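Local structure of biuret hydrolase (Pseudomonas sp., 6C62) at residues K2-I7 with S215-A220; D19-A24 with G111-G116; D51-R56 with P65-P70; Q105-A110 with V163-G168; Q242-V247 with L439-G444. The protein hydrolyses 1-carboxybiuret to urea-1,3-dicarboxylate and ammonia, a step in the breakdown of atrazine, as a member of the amidase family. All blocks are in the same frame, centred on the assembly; numbering follows the deposited sequence. Where two conformers were deposited one is given.

Contact 1 of 5, residues K2-I7 with S215-A220; sequences KTVEII and SVEGLA
Val4 and Glu217 are brought together by their first torsions: chi1 of 168° leaves Val4 CG2 beside its own backbone N, while chi1 of -69° sets Glu217 CG anti to the carbonyl carbon. Val4 CG2 then lies 3.6 Å from Glu217 CB and crosses the start of that side chain obliquely, touching only its aliphatic part; the carboxylate takes no part, its OE1 being bonded to Gln448 NE2. Just before Val4 in the chain, Thr3 sends its methyl CG2 to the bare backbone of Gly218, 4.0 Å from its CA. The Thr3 hydroxyl bonds instead to Asp214. With no side chain on Gly218, the Thr3 side chain can lie close against its CA. Helix 3-11 and helix 216-226 thus meet at their first turns, in a largely buried contact of the amidase fold, where helix 216-226 also packs on strand 185-188 of the central sheet. Ser215 is the N-cap of the second helix, and its OG accepts from Gly218 N at 3.1 Å, with a moderately bent N-H...O angle of 153°. The same OG takes a hydrogen bond from a water 2.9 Å away. That water in turn accepts from Val4 N at 3.0 Å, bridging the two helix starts. Replacing Ser215 by alanine removes OG, which would probably leave Gly218 N without its cap and the bridging water without one of its partners.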
# COMPACT_ATOMS: atom_id res chain seq x y z
N LYS A 2 -14.33 -12.58 38.82
CA LYS A 2 -14.10 -12.01 37.54
C LYS A 2 -13.51 -10.63 37.70
O LYS A 2 -13.42 -10.10 38.80
CB LYS A 2 -15.40 -11.99 36.73
CG LYS A 2 -15.96 -13.38 36.42
CD LYS A 2 -15.00 -14.27 35.63
CE LYS A 2 -15.77 -15.34 34.88
NZ LYS A 2 -16.45 -16.27 35.81
N THR A 3 -13.05 -10.07 36.58
CA THR A 3 -12.48 -8.73 36.46
C THR A 3 -13.21 -7.71 37.30
O THR A 3 -12.59 -7.03 38.09
CB THR A 3 -12.54 -8.34 34.96
OG1 THR A 3 -11.70 -9.24 34.21
CG2 THR A 3 -12.03 -6.97 34.75
N VAL A 4 -14.53 -7.59 37.12
CA VAL A 4 -15.29 -6.53 37.79
C VAL A 4 -15.19 -6.66 39.31
O VAL A 4 -14.98 -5.68 40.01
CB VAL A 4 -16.76 -6.56 37.32
CG1 VAL A 4 -17.65 -5.66 38.20
CG2 VAL A 4 -16.82 -6.08 35.88
N GLU A 5 -15.33 -7.87 39.82
CA GLU A 5 -15.25 -8.14 41.25
C GLU A 5 -13.83 -7.92 41.77
O GLU A 5 -13.66 -7.34 42.83
CB GLU A 5 -15.66 -9.58 41.52
CG GLU A 5 -15.91 -9.81 42.97
CD GLU A 5 -16.65 -11.12 43.29
OE1 GLU A 5 -17.05 -11.90 42.36
OE2 GLU A 5 -16.79 -11.34 44.54
N ILE A 6 -12.80 -8.35 41.02
CA ILE A 6 -11.42 -8.05 41.41
C ILE A 6 -11.19 -6.56 41.57
O ILE A 6 -10.60 -6.11 42.57
CB ILE A 6 -10.39 -8.59 40.40
CG1 ILE A 6 -10.38 -10.10 40.44
CG2 ILE A 6 -9.01 -8.10 40.76
CD1 ILE A 6 -9.84 -10.82 39.20
N ILE A 7 -11.59 -5.80 40.59
CA ILE A 7 -11.40 -4.35 40.61
C ILE A 7 -12.14 -3.70 41.80
O ILE A 7 -11.63 -2.79 42.45
CB ILE A 7 -11.86 -3.72 39.28
CG1 ILE A 7 -10.84 -4.02 38.18
CG2 ILE A 7 -12.09 -2.20 39.36
CD1 ILE A 7 -11.44 -3.89 36.79
N SER A 215 -14.50 -12.13 30.88
CA SER A 215 -15.86 -11.60 30.82
C SER A 215 -15.92 -10.55 29.74
O SER A 215 -14.88 -9.99 29.36
CB SER A 215 -16.26 -10.96 32.14
OG SER A 215 -15.34 -9.93 32.45
N VAL A 216 -17.13 -10.26 29.27
CA VAL A 216 -17.26 -9.22 28.27
C VAL A 216 -16.95 -7.80 28.83
O VAL A 216 -16.43 -6.93 28.11
CB VAL A 216 -18.62 -9.35 27.50
CG1 VAL A 216 -19.77 -8.90 28.36
CG2 VAL A 216 -18.53 -8.53 26.19
N GLU A 217 -17.21 -7.57 30.12
CA GLU A 217 -16.83 -6.33 30.79
C GLU A 217 -15.33 -6.17 30.77
O GLU A 217 -14.85 -5.08 30.56
CB GLU A 217 -17.29 -6.28 32.28
CG GLU A 217 -18.77 -6.18 32.49
CD GLU A 217 -19.50 -7.54 32.49
OE1 GLU A 217 -18.93 -8.62 32.13
OE2 GLU A 217 -20.71 -7.54 32.84
N GLY A 218 -14.61 -7.28 31.01
CA GLY A 218 -13.13 -7.29 30.90
C GLY A 218 -12.65 -6.80 29.55
O GLY A 218 -11.73 -6.00 29.49
N LEU A 219 -13.28 -7.30 28.46
CA LEU A 219 -12.95 -6.81 27.14
C LEU A 219 -13.16 -5.32 27.03
O LEU A 219 -12.24 -4.58 26.57
CB LEU A 219 -13.74 -7.51 26.06
CG LEU A 219 -13.57 -8.97 25.81
CD1 LEU A 219 -14.48 -9.34 24.67
CD2 LEU A 219 -12.14 -9.40 25.54
N ALA A 220 -14.33 -4.84 27.46
CA ALA A 220 -14.71 -3.43 27.26
C ALA A 220 -13.81 -2.50 28.03
O ALA A 220 -13.37 -1.47 27.50
CB ALA A 220 -16.18 -3.19 27.61
O HOH W 1 -16.07 -9.10 35.10

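Contact 2 of 5, residues D19-A24 with G111-G116; sequences DVCEEA and GAVLLG
Ala24 and Leu115 form the tight end of this contact: Ala24 CB is 3.5 Å from Leu115 CD2, closer than carbons usually pack. The short alanine is consistent with the close approach of helix 17-35 to strand 113-118, and the larger leucine reaches across with one methyl. Leu115 is turned well off a staggered position (chi1 -93°), in keeping with a side chain fitted into limited space; it is also bounded by Ala46 of helix 43-58, by Pro70 and by Val163. One helical turn earlier the packing relaxes. Cys21 SG, anti to the backbone N at chi1 175°, approaches Val113 CG1 only to 4.5 Å, a grazing contact. The sulfur lies beside Ala46 and Ala50 of helix 43-58, so three elements share this corner: two helices and the edge region of the sheet. The opposite character belongs to Asp19 and Glu23, exposed residues of the same helix that stay clear of the strand. Glu22, which does not touch the strand, forms salt bridges to Arg18 and Arg47. Gly111, with positive phi, closes helix 102-109 in a Schellman motif just before the strand begins. Between helix and strand there is no hydrogen bond; the strand's backbone is engaged laterally instead, Val113 bonding to Leu69 and Tyr71, and Leu115 to Tyr71 and Thr42. With only methyls and a sulfur meeting across it, the contact probably rests on shape and the exclusion of water, with no hydrogen bond between the two segments to set their register.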
# COMPACT_ATOMS: atom_id res chain seq x y z
N ASP A 19 -1.96 -8.36 47.56
CA ASP A 19 -2.52 -9.73 47.76
C ASP A 19 -3.09 -10.35 46.49
O ASP A 19 -2.96 -11.57 46.27
CB ASP A 19 -3.64 -9.73 48.83
CG ASP A 19 -3.10 -9.60 50.28
OD1 ASP A 19 -1.88 -9.72 50.50
OD2 ASP A 19 -3.93 -9.40 51.19
N VAL A 20 -3.75 -9.54 45.69
CA VAL A 20 -4.28 -9.99 44.40
C VAL A 20 -3.15 -10.43 43.47
O VAL A 20 -3.24 -11.48 42.84
CB VAL A 20 -5.14 -8.90 43.73
CG1 VAL A 20 -5.48 -9.28 42.29
CG2 VAL A 20 -6.44 -8.76 44.51
N CYS A 21 -2.07 -9.64 43.42
CA CYS A 21 -0.87 -10.00 42.68
C CYS A 21 -0.22 -11.34 43.15
O CYS A 21 0.11 -12.24 42.33
CB CYS A 21 0.14 -8.83 42.81
SG CYS A 21 1.71 -9.18 42.07
N GLU A 22 -0.04 -11.47 44.47
CA GLU A 22 0.52 -12.70 45.02
C GLU A 22 -0.36 -13.96 44.76
O GLU A 22 0.19 -15.01 44.45
CB GLU A 22 0.75 -12.57 46.54
CG GLU A 22 1.78 -11.53 46.98
CD GLU A 22 3.17 -11.76 46.42
OE1 GLU A 22 3.53 -12.92 46.12
OE2 GLU A 22 3.92 -10.78 46.28
N GLU A 23 -1.68 -13.82 44.79
CA GLU A 23 -2.55 -14.92 44.40
C GLU A 23 -2.34 -15.37 42.94
O GLU A 23 -2.27 -16.57 42.66
CB GLU A 23 -4.04 -14.59 44.59
CG GLU A 23 -4.52 -14.45 46.05
CD GLU A 23 -5.99 -13.97 46.14
OE1 GLU A 23 -6.84 -14.72 45.58
OE2 GLU A 23 -6.29 -12.88 46.73
N ALA A 24 -2.25 -14.39 42.03
CA ALA A 24 -1.99 -14.74 40.65
C ALA A 24 -0.62 -15.41 40.50
O ALA A 24 -0.51 -16.43 39.81
CB ALA A 24 -2.09 -13.53 39.76
N GLY A 111 -3.76 1.36 35.66
CA GLY A 111 -3.57 0.75 36.99
C GLY A 111 -3.36 -0.74 36.92
O GLY A 111 -3.26 -1.34 37.94
N ALA A 112 -3.33 -1.33 35.72
CA ALA A 112 -3.17 -2.76 35.61
C ALA A 112 -1.73 -3.18 35.94
O ALA A 112 -0.78 -2.42 35.77
CB ALA A 112 -3.63 -3.25 34.26
N VAL A 113 -1.61 -4.41 36.38
CA VAL A 113 -0.37 -4.99 36.91
C VAL A 113 0.12 -6.14 36.04
O VAL A 113 -0.54 -7.22 35.93
CB VAL A 113 -0.62 -5.51 38.35
CG1 VAL A 113 0.58 -6.25 38.90
CG2 VAL A 113 -0.98 -4.33 39.26
N LEU A 114 1.33 -5.98 35.48
CA LEU A 114 1.83 -6.91 34.49
C LEU A 114 2.55 -8.08 35.12
O LEU A 114 3.54 -7.88 35.84
CB LEU A 114 2.78 -6.18 33.51
CG LEU A 114 3.47 -7.08 32.48
CD1 LEU A 114 2.47 -7.57 31.51
CD2 LEU A 114 4.51 -6.29 31.74
N LEU A 115 2.10 -9.29 34.80
CA LEU A 115 2.67 -10.51 35.33
C LEU A 115 3.66 -11.21 34.41
O LEU A 115 4.50 -12.02 34.91
CB LEU A 115 1.57 -11.48 35.72
CG LEU A 115 1.14 -11.38 37.18
CD1 LEU A 115 0.87 -10.00 37.72
CD2 LEU A 115 -0.13 -12.16 37.24
N GLY A 116 3.58 -10.93 33.10
CA GLY A 116 4.67 -11.35 32.23
C GLY A 116 4.26 -11.63 30.79
O GLY A 116 3.26 -11.08 30.30

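Contact 3 of 5, residues D51-R56 with P65-P70; sequences DAIDVR and PLAGLP
Ile53 makes all the apolar contact here, with Ala67 as its side-chain partner. Its methyls CG2 and CD1 flank Ala67 CB, each 4.1 Å from it. The torsions explain this grip: at chi1 -67° CG2 stands anti to the backbone N, and at chi2 -62° CD1 is folded round instead of extended, so both methyls reach the same alanine. A second kind of contact is side chain against backbone: Ile53 CG2 stands almost directly above Gly68 N, 4.2 Å away, while CG1 lies 3.9 Å from the same N, displaced beyond it from the Ala67 carbonyl carbon. With alanine in place of Ile53, CG1, CG2 and CD1 are gone, which would probably open a gap beside Ala67 and uncover Gly68 N. Hydrogen bonding shapes the loop, not the contact. A type II turn from Leu66 to Leu69 is closed by Leu69 N to Leu66 O at 3.0 Å, and Gly68 fills its third position, where phi of 90° calls for glycine. Gly68 N probably bonds to Gly111 O, 2.9 Å away. The charged residues do not touch the loop: Asp51 pairs with Arg18, Arg56 with Glu61, and Asp54 accepts from the backbone N atoms of Ala17 and Arg18. One buried hydrophobic side chain thus joins the helix to the loop before strand 70-74, lying against a backbone whose Leu69 N and probably Gly68 N already have acceptors, without competing for either.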
# COMPACT_ATOMS: atom_id res chain seq x y z
N ASP A 51 2.16 -2.70 44.66
CA ASP A 51 2.51 -1.83 45.77
C ASP A 51 2.12 -0.34 45.52
O ASP A 51 1.58 0.35 46.40
CB ASP A 51 3.98 -1.91 46.08
CG ASP A 51 4.37 -3.19 46.91
OD1 ASP A 51 3.50 -4.05 47.33
OD2 ASP A 51 5.60 -3.33 47.17
N ALA A 52 2.42 0.15 44.33
CA ALA A 52 2.11 1.55 43.96
C ALA A 52 0.61 1.85 43.97
O ALA A 52 0.20 2.94 44.35
CB ALA A 52 2.74 1.93 42.61
N ILE A 53 -0.21 0.91 43.52
CA ILE A 53 -1.66 1.06 43.60
C ILE A 53 -2.11 1.14 45.09
O ILE A 53 -2.95 1.99 45.44
CB ILE A 53 -2.40 -0.12 42.91
CG1 ILE A 53 -2.17 -0.14 41.39
CG2 ILE A 53 -3.90 -0.13 43.24
CD1 ILE A 53 -2.68 1.08 40.67
N ASP A 54 -1.59 0.27 45.95
CA ASP A 54 -1.93 0.32 47.39
C ASP A 54 -1.50 1.68 48.01
O ASP A 54 -2.26 2.28 48.75
CB ASP A 54 -1.36 -0.86 48.20
CG ASP A 54 -1.95 -2.24 47.76
OD1 ASP A 54 -3.20 -2.29 47.39
OD2 ASP A 54 -1.13 -3.28 47.73
N VAL A 55 -0.35 2.20 47.63
CA VAL A 55 0.04 3.55 48.09
C VAL A 55 -0.97 4.63 47.66
O VAL A 55 -1.36 5.48 48.53
CB VAL A 55 1.47 3.89 47.67
CG1 VAL A 55 1.80 5.41 47.71
CG2 VAL A 55 2.43 3.05 48.50
N ARG A 56 -1.43 4.60 46.41
CA ARG A 56 -2.39 5.56 45.95
C ARG A 56 -3.71 5.48 46.67
O ARG A 56 -4.35 6.51 47.01
CB ARG A 56 -2.61 5.47 44.41
CG ARG A 56 -1.38 5.92 43.64
CD ARG A 56 -1.36 5.49 42.18
NE ARG A 56 -2.27 6.29 41.39
CZ ARG A 56 -2.57 6.04 40.12
NH1 ARG A 56 -2.03 5.00 39.48
NH2 ARG A 56 -3.42 6.84 39.47
N PRO A 65 -9.33 2.96 36.33
CA PRO A 65 -10.37 1.95 36.12
C PRO A 65 -9.92 0.50 36.14
O PRO A 65 -10.77 -0.38 36.35
CB PRO A 65 -10.89 2.26 34.71
CG PRO A 65 -10.36 3.54 34.40
CD PRO A 65 -9.19 3.87 35.20
N LEU A 66 -8.65 0.24 35.91
CA LEU A 66 -8.14 -1.15 36.01
C LEU A 66 -7.23 -1.35 37.22
O LEU A 66 -6.40 -2.26 37.25
CB LEU A 66 -7.38 -1.53 34.73
CG LEU A 66 -8.23 -1.50 33.43
CD1 LEU A 66 -7.41 -1.93 32.23
CD2 LEU A 66 -9.44 -2.38 33.52
N ALA A 67 -7.35 -0.51 38.23
CA ALA A 67 -6.39 -0.51 39.35
C ALA A 67 -6.24 -1.83 40.04
O ALA A 67 -7.18 -2.35 40.63
CB ALA A 67 -6.76 0.57 40.39
N GLY A 68 -5.06 -2.40 39.93
CA GLY A 68 -4.68 -3.64 40.58
C GLY A 68 -4.96 -4.91 39.79
O GLY A 68 -4.66 -6.00 40.27
N LEU A 69 -5.53 -4.79 38.59
CA LEU A 69 -5.97 -5.96 37.80
C LEU A 69 -4.75 -6.64 37.18
O LEU A 69 -4.00 -6.03 36.44
CB LEU A 69 -6.94 -5.54 36.71
CG LEU A 69 -7.58 -6.71 35.95
CD1 LEU A 69 -8.67 -7.36 36.77
CD2 LEU A 69 -8.16 -6.30 34.64
N PRO A 70 -4.50 -7.91 37.51
CA PRO A 70 -3.39 -8.58 36.82
C PRO A 70 -3.65 -8.91 35.36
O PRO A 70 -4.79 -9.19 34.96
CB PRO A 70 -3.27 -9.90 37.58
CG PRO A 70 -3.98 -9.69 38.86
CD PRO A 70 -5.09 -8.77 38.54

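Contact 4 of 5, residues Q105-A110 with V163-G168; sequences QRLKAA and VPLSLG
Leu107 and Leu167 reach toward each other tip to tip, CD1 to CD1 at 3.8 Å. Both have CG anti to the carbonyl carbon (chi1 -72° and -59°) and CD1 stretched away from CA, so a gap of 10.2 Å between their CA atoms is bridged by two extended side chains. Leu107 CD1 does not stop at one methyl: it also lies 4.0 Å from Leu167 CD2, resting in the fork of the other leucine. The second methyl, Leu107 CD2, turns to Leu165 and meets its CD2 more loosely, at 4.4 Å. Leu165 holds a different conformation, with CG anti to the backbone N (chi1 170°), and it is CD2 that is outstretched toward the helix. One helix residue is thus placed against two leucines of a strand. Leu165 and Leu167 alternate with Ser166, as expected in an extended strand, and both face helix 102-109, while Ser166 points the other way and its OG bonds to Ser154 O of helix 152-159. The interface is buried and wholly apolar, made by the branched ends of the leucines. Leu167 also comes near the probable charge-relay lysine: its side chain is about 6 Å from that of Lys74, and its backbone bonds to Lys74 in the adjoining strand. Helix 102-109 lies over strands 70-74 and 165-170 of the mixed sheet; Tyr71 from the first strand and Met226 from helix 216-226 close round Leu107, and Ala222 of that same helix adjoins Leu165.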
# COMPACT_ATOMS: atom_id res chain seq x y z
N GLN A 105 1.86 0.27 28.03
CA GLN A 105 1.92 1.59 28.69
C GLN A 105 0.53 2.09 29.06
O GLN A 105 0.32 2.60 30.14
CB GLN A 105 2.58 2.68 27.82
CG GLN A 105 4.03 2.42 27.37
CD GLN A 105 4.64 3.42 26.32
OE1 GLN A 105 4.03 4.46 25.91
NE2 GLN A 105 5.84 3.04 25.81
N ARG A 106 -0.44 1.91 28.16
CA ARG A 106 -1.83 2.35 28.44
C ARG A 106 -2.52 1.52 29.53
O ARG A 106 -3.25 2.08 30.37
CB ARG A 106 -2.61 2.44 27.13
CG ARG A 106 -2.07 3.60 26.31
CD ARG A 106 -2.79 3.81 25.02
NE ARG A 106 -2.12 4.81 24.19
CZ ARG A 106 -2.59 5.15 22.99
NH1 ARG A 106 -3.68 4.59 22.48
NH2 ARG A 106 -1.95 6.05 22.25
N LEU A 107 -2.25 0.20 29.57
CA LEU A 107 -2.82 -0.63 30.60
C LEU A 107 -2.19 -0.27 31.95
O LEU A 107 -2.86 -0.19 32.95
CB LEU A 107 -2.67 -2.12 30.31
CG LEU A 107 -3.58 -2.65 29.17
CD1 LEU A 107 -3.23 -4.12 28.89
CD2 LEU A 107 -5.04 -2.47 29.44
N LYS A 108 -0.88 -0.08 31.96
CA LYS A 108 -0.16 0.38 33.14
C LYS A 108 -0.76 1.72 33.70
O LYS A 108 -1.03 1.80 34.89
CB LYS A 108 1.32 0.53 32.85
CG LYS A 108 2.07 1.11 34.01
CD LYS A 108 3.57 1.13 33.78
CE LYS A 108 4.19 2.42 34.31
NZ LYS A 108 5.16 2.35 35.47
N ALA A 109 -0.98 2.70 32.82
CA ALA A 109 -1.59 3.99 33.18
C ALA A 109 -2.99 3.80 33.75
O ALA A 109 -3.42 4.61 34.53
CB ALA A 109 -1.65 4.97 31.99
N ALA A 110 -3.73 2.78 33.29
CA ALA A 110 -5.02 2.49 33.85
C ALA A 110 -4.96 1.69 35.18
O ALA A 110 -5.99 1.40 35.74
CB ALA A 110 -5.86 1.74 32.82
N VAL A 163 -4.66 -15.28 35.00
CA VAL A 163 -4.98 -13.87 34.92
C VAL A 163 -6.36 -13.67 34.34
O VAL A 163 -6.84 -14.52 33.62
CB VAL A 163 -3.94 -13.05 34.06
CG1 VAL A 163 -2.61 -13.03 34.74
CG2 VAL A 163 -3.77 -13.64 32.68
N PRO A 164 -7.02 -12.56 34.68
CA PRO A 164 -8.33 -12.24 34.16
C PRO A 164 -8.34 -11.55 32.75
O PRO A 164 -9.37 -11.49 32.13
CB PRO A 164 -8.90 -11.28 35.21
CG PRO A 164 -7.69 -10.55 35.73
CD PRO A 164 -6.62 -11.63 35.76
N LEU A 165 -7.18 -11.03 32.30
CA LEU A 165 -7.02 -10.23 31.08
C LEU A 165 -5.70 -10.61 30.47
O LEU A 165 -4.69 -10.78 31.18
CB LEU A 165 -7.00 -8.76 31.45
CG LEU A 165 -6.60 -7.73 30.37
CD1 LEU A 165 -7.62 -7.68 29.23
CD2 LEU A 165 -6.52 -6.34 31.01
N SER A 166 -5.69 -10.77 29.15
CA SER A 166 -4.44 -10.83 28.45
C SER A 166 -4.50 -10.07 27.13
O SER A 166 -5.58 -9.66 26.69
CB SER A 166 -4.01 -12.28 28.19
OG SER A 166 -4.96 -12.93 27.39
N LEU A 167 -3.32 -9.83 26.55
CA LEU A 167 -3.23 -9.27 25.19
C LEU A 167 -2.74 -10.29 24.22
O LEU A 167 -1.84 -11.03 24.53
CB LEU A 167 -2.34 -8.04 25.15
CG LEU A 167 -2.74 -6.87 26.01
CD1 LEU A 167 -1.92 -5.65 25.65
CD2 LEU A 167 -4.23 -6.55 25.91
N GLY A 168 -3.35 -10.30 23.04
CA GLY A 168 -2.93 -11.11 21.92
C GLY A 168 -2.82 -10.32 20.63
O GLY A 168 -2.95 -9.08 20.62

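Contact 5 of 5, residues Q242-V247 with L439-G444; sequences QPSVPV and LCLRAG
A loop packs on a helix here: Ser244 and Val247, in the run between helix 216-226 and strand 257-260, lie against Leu441 and Arg442 of helix 437-449, in a partly buried contact well away from the probable catalytic residues. The inner half is carried by Leu441. Its CD1 touches Ser244 CB at 3.6 Å and comes as near as 3.7 Å to Ser244 OG, so the methyl lies against both atoms of the small side chain. The serine hydroxyl has its polar partner in Asp224 OD1, while the other oxygen of that carboxylate accepts from Val245 N; one aspartate of helix 216-226 thereby holds two successive loop residues. In the amidase fold helix 437-449 covers the central mixed sheet, with Leu441 and Cys440 against Val412 of strand 411-416 and Ala443 against Leu430 of strand 426-432, and the loop is laid on the flank of this helix. Toward the outside, Arg442 contributes its aliphatic stem, CG lying 3.3 Å from Val247 O and CD 3.6 Å from the same oxygen. Its chain bends at chi3 (54°), which carries the guanidinium round to give NE to Gly251 O, farther along the loop. The Val247 side chain takes a smaller share, with CG2 4.4 Å from Arg442 CD. Within the loop, Val247 N bonds to Ser244 O at 3.2 Å, tying together the two residues that meet the helix. At the far end Gln242 packs on an aromatic side chain of a neighbouring subunit.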
# COMPACT_ATOMS: atom_id res chain seq x y z
N GLN A 242 -13.59 6.33 21.50
CA GLN A 242 -15.04 6.07 21.44
C GLN A 242 -15.35 5.03 22.53
O GLN A 242 -15.26 3.80 22.29
CB GLN A 242 -15.43 5.52 20.06
CG GLN A 242 -15.23 6.47 18.88
CD GLN A 242 -15.68 5.83 17.56
OE1 GLN A 242 -15.06 4.89 17.05
NE2 GLN A 242 -16.76 6.33 17.02
N PRO A 243 -15.68 5.51 23.74
CA PRO A 243 -15.79 4.54 24.87
C PRO A 243 -16.91 3.51 24.68
O PRO A 243 -17.96 3.84 24.25
CB PRO A 243 -16.02 5.43 26.10
CG PRO A 243 -15.54 6.80 25.70
CD PRO A 243 -15.82 6.91 24.22
N SER A 244 -16.63 2.24 24.96
CA SER A 244 -17.62 1.18 24.90
C SER A 244 -18.27 0.86 26.26
O SER A 244 -19.42 0.39 26.29
CB SER A 244 -16.96 -0.08 24.37
OG SER A 244 -15.93 -0.55 25.29
N VAL A 245 -17.57 1.10 27.36
CA VAL A 245 -18.06 0.72 28.68
C VAL A 245 -19.42 1.36 29.03
O VAL A 245 -20.28 0.66 29.47
CB VAL A 245 -17.03 0.96 29.80
CG1 VAL A 245 -17.65 0.84 31.23
CG2 VAL A 245 -15.87 -0.04 29.66
N PRO A 246 -19.61 2.67 28.76
CA PRO A 246 -20.89 3.30 29.12
C PRO A 246 -22.12 2.74 28.44
O PRO A 246 -23.21 2.87 28.97
CB PRO A 246 -20.69 4.78 28.70
CG PRO A 246 -19.23 5.00 28.69
CD PRO A 246 -18.64 3.67 28.30
N VAL A 247 -21.96 2.13 27.27
CA VAL A 247 -23.13 1.61 26.55
C VAL A 247 -23.18 0.09 26.51
O VAL A 247 -24.03 -0.50 25.80
CB VAL A 247 -23.20 2.21 25.09
CG1 VAL A 247 -23.31 3.74 25.16
CG2 VAL A 247 -21.97 1.81 24.23
N LEU A 439 -21.04 -2.20 19.14
CA LEU A 439 -22.13 -3.14 18.77
C LEU A 439 -21.78 -4.58 19.07
O LEU A 439 -22.59 -5.33 19.57
CB LEU A 439 -22.55 -3.01 17.30
CG LEU A 439 -23.11 -1.63 16.89
CD1 LEU A 439 -23.60 -1.64 15.45
CD2 LEU A 439 -24.28 -1.30 17.79
N CYS A 440 -20.57 -4.99 18.69
CA CYS A 440 -20.10 -6.36 18.98
C CYS A 440 -20.18 -6.60 20.50
O CYS A 440 -20.60 -7.67 20.96
CB CYS A 440 -18.64 -6.54 18.61
SG CYS A 440 -18.17 -6.15 16.94
N LEU A 441 -19.72 -5.61 21.26
CA LEU A 441 -19.68 -5.75 22.72
C LEU A 441 -21.05 -5.76 23.34
O LEU A 441 -21.31 -6.55 24.27
CB LEU A 441 -18.78 -4.68 23.34
CG LEU A 441 -17.28 -4.83 23.01
CD1 LEU A 441 -16.54 -3.48 23.14
CD2 LEU A 441 -16.69 -5.88 23.95
N ARG A 442 -21.96 -4.90 22.83
CA ARG A 442 -23.38 -4.94 23.25
C ARG A 442 -24.03 -6.30 23.00
O ARG A 442 -24.78 -6.80 23.85
CB ARG A 442 -24.18 -3.82 22.56
CG ARG A 442 -23.93 -2.48 23.19
CD ARG A 442 -24.45 -1.34 22.34
NE ARG A 442 -25.86 -1.45 21.96
CZ ARG A 442 -26.47 -0.66 21.04
NH1 ARG A 442 -25.83 0.26 20.38
NH2 ARG A 442 -27.73 -0.82 20.75
N ALA A 443 -23.76 -6.90 21.86
CA ALA A 443 -24.29 -8.21 21.54
C ALA A 443 -23.69 -9.27 22.48
O ALA A 443 -24.39 -10.19 22.95
CB ALA A 443 -24.04 -8.59 20.09
N GLY A 444 -22.39 -9.16 22.74
CA GLY A 444 -21.77 -10.05 23.69
C GLY A 444 -22.40 -10.02 25.07
O GLY A 444 -22.57 -11.08 25.70

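Contacts 1 to 4 form one cluster. The centres of contacts 2 and 3 are 9 Å apart, those of contacts 1 and 4 12 Å. Strand 113-118 of contact 2 and strand 165-170 of contact 4 belong to the same mixed sheet, separated by strand 70-74, into which the loop of contact 3 leads. Thr3, Ile6 and Ile7 of contact 1 reach Leu66, Leu69 and Pro164, so the N-terminal helix rests on contacts 3 and 4, and Ile6 meets Val20 of contact 2. Along the chain contact 1 encloses contacts 2 to 4, and contacts 2 and 4 interlock. Contact 5 opens last and touches contact 1 alone, through helix 216-226, which touches helices 3-11 and 437-449.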